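Local coordinates for protein nucleoporin NUP82 (Chaetomium thermophilum, PDB 5CWW) that probably serves as a structural component of the nuclear pore complex and as a docking partner for nuclear transport factors, at residues R46-R51 with P561-T566. Numbering follows the deposited sequence.
Sequences RRTIAR and PLAAAT
R46, T566 and A563 have the most surface buried where the N-terminal and C-terminal parts of this beta-propeller domain of NUP82 meet. In the propeller, 46-51 runs into the edge strand 49-52 of a four-stranded antiparallel sheet, and 561-566 is the loop that leads into strand 566-570; the two segments run 23° apart. One direct backbone bond joins them, from A564 N to R46 O at 2.9 Å, with an N-H...O angle of 159°. Further along, a water spans the gap, accepting from I49 N and donating to A564 O at 3.0 Å. The R46 side chain is extended from CG to NE, with CG anti to the backbone N (chi1 -174°), which carries the guanidinium along 561-563: NH1 comes 2.7 Å from P561 O, and A563 CB lies over one face, offset toward the rim. Weak bonds run from NH1 to A580 O and from NH2 to T581 O. With an alanine in place of R46, A563 CB would probably lose the cover of the guanidinium, and A580 O and T581 O their weak donors. A563 CB also meets T48 OG1 at 3.1 Å and, from another direction, I49 CD1 at 3.5 Å. At the far end T566 divides its branches: OG1 faces I49 CG2 and bonds weakly to A564 O, while CG2 rests 3.4 Å from R51 CD, whose chain bends at chi3 as NH2 bonds to G53 O.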
loop_
_atom_site.group_PDB
_atom_site.type_symbol
_atom_site.label_atom_id
_atom_site.label_comp_id
_atom_site.label_asym_id
_atom_site.label_seq_id
_atom_site.Cartn_x
_atom_site.Cartn_y
_atom_site.Cartn_z
ATOM N N ARG B 46 -2.785 13.370 5.203
ATOM C CA ARG B 46 -3.440 14.550 4.652
ATOM C C ARG B 46 -2.850 14.912 3.292
ATOM O O ARG B 46 -1.969 15.771 3.190
ATOM C CB ARG B 46 -3.311 15.738 5.609
ATOM C CG ARG B 46 -4.098 16.965 5.166
ATOM C CD ARG B 46 -3.843 18.171 6.057
ATOM N NE ARG B 46 -4.664 19.314 5.654
ATOM C CZ ARG B 46 -4.284 20.589 5.723
ATOM N NH1 ARG B 46 -3.086 20.918 6.185
ATOM N NH2 ARG B 46 -5.114 21.542 5.326
ATOM N N ARG B 47 -3.347 14.246 2.252
ATOM C CA ARG B 47 -2.974 14.557 0.876
ATOM C C ARG B 47 -4.028 15.467 0.262
ATOM O O ARG B 47 -4.685 15.109 -0.716
ATOM C CB ARG B 47 -2.820 13.274 0.058
ATOM C CG ARG B 47 -1.760 12.336 0.606
ATOM C CD ARG B 47 -1.433 11.216 -0.365
ATOM N NE ARG B 47 -0.397 10.336 0.169
ATOM C CZ ARG B 47 0.903 10.617 0.160
ATOM N NH1 ARG B 47 1.340 11.759 -0.356
ATOM N NH2 ARG B 47 1.771 9.755 0.671
ATOM N N THR B 48 -4.183 16.649 0.847
ATOM C CA THR B 48 -5.290 17.535 0.514
ATOM C C THR B 48 -4.992 18.457 -0.672
ATOM O O THR B 48 -5.806 19.319 -1.006
ATOM C CB THR B 48 -5.670 18.392 1.732
ATOM O OG1 THR B 48 -4.481 18.891 2.353
ATOM C CG2 THR B 48 -6.444 17.557 2.742
ATOM N N ILE B 49 -3.837 18.272 -1.305
ATOM C CA ILE B 49 -3.481 19.046 -2.493
ATOM C C ILE B 49 -3.111 18.114 -3.642
ATOM O O ILE B 49 -2.310 17.193 -3.479
ATOM C CB ILE B 49 -2.307 20.014 -2.228
ATOM C CG1 ILE B 49 -2.663 20.983 -1.096
ATOM C CG2 ILE B 49 -1.965 20.795 -3.496
ATOM C CD1 ILE B 49 -1.522 21.893 -0.667
ATOM N N ALA B 50 -3.711 18.367 -4.800
ATOM C CA ALA B 50 -3.399 17.646 -6.029
ATOM C C ALA B 50 -3.247 18.654 -7.160
ATOM O O ALA B 50 -3.682 19.795 -7.026
ATOM C CB ALA B 50 -4.485 16.630 -6.350
ATOM N N ARG B 51 -2.640 18.238 -8.269
ATOM C CA ARG B 51 -2.334 19.171 -9.349
ATOM C C ARG B 51 -2.344 18.542 -10.733
ATOM O O ARG B 51 -2.221 17.327 -10.887
ATOM C CB ARG B 51 -0.955 19.798 -9.127
ATOM C CG ARG B 51 0.196 18.803 -9.256
ATOM C CD ARG B 51 1.535 19.499 -9.240
ATOM N NE ARG B 51 1.827 20.184 -10.500
ATOM C CZ ARG B 51 2.482 19.648 -11.528
ATOM N NH1 ARG B 51 2.922 18.397 -11.476
ATOM N NH2 ARG B 51 2.692 20.367 -12.622
ATOM N N PRO B 561 -1.557 20.177 11.024
ATOM C CA PRO B 561 -0.937 19.282 10.044
ATOM C C PRO B 561 -0.747 19.969 8.698
ATOM O O PRO B 561 -1.527 20.854 8.344
ATOM C CB PRO B 561 -1.939 18.133 9.937
ATOM C CG PRO B 561 -3.247 18.759 10.245
ATOM C CD PRO B 561 -2.966 19.823 11.272
ATOM N N LEU B 562 0.283 19.563 7.963
ATOM C CA LEU B 562 0.570 20.146 6.660
ATOM C C LEU B 562 0.079 19.233 5.547
ATOM O O LEU B 562 0.208 18.011 5.629
ATOM C CB LEU B 562 2.071 20.404 6.503
ATOM C CG LEU B 562 2.724 21.271 7.583
ATOM C CD1 LEU B 562 4.213 21.422 7.310
ATOM C CD2 LEU B 562 2.057 22.638 7.673
ATOM N N ALA B 563 -0.493 19.833 4.510
ATOM C CA ALA B 563 -0.844 19.093 3.310
ATOM C C ALA B 563 0.424 18.509 2.700
ATOM O O ALA B 563 1.459 19.176 2.655
ATOM C CB ALA B 563 -1.556 19.991 2.316
ATOM N N ALA B 564 0.346 17.257 2.257
ATOM C CA ALA B 564 1.484 16.586 1.643
ATOM C C ALA B 564 2.076 17.452 0.541
ATOM O O ALA B 564 1.349 17.974 -0.306
ATOM C CB ALA B 564 1.070 15.235 1.089
ATOM N N ALA B 565 3.397 17.607 0.571
ATOM C CA ALA B 565 4.102 18.468 -0.369
ATOM C C ALA B 565 3.792 18.085 -1.810
ATOM O O ALA B 565 3.771 16.906 -2.157
ATOM C CB ALA B 565 5.600 18.403 -0.117
ATOM N N THR B 566 3.543 19.092 -2.639
ATOM C CA THR B 566 3.265 18.885 -4.054
ATOM C C THR B 566 4.319 19.599 -4.888
ATOM O O THR B 566 4.401 20.828 -4.880
ATOM C CB THR B 566 1.866 19.400 -4.435
ATOM O OG1 THR B 566 0.886 18.813 -3.566
ATOM C CG2 THR B 566 1.538 19.051 -5.878
HETATM O O HOH W 1 -1.332 16.863 -0.839
#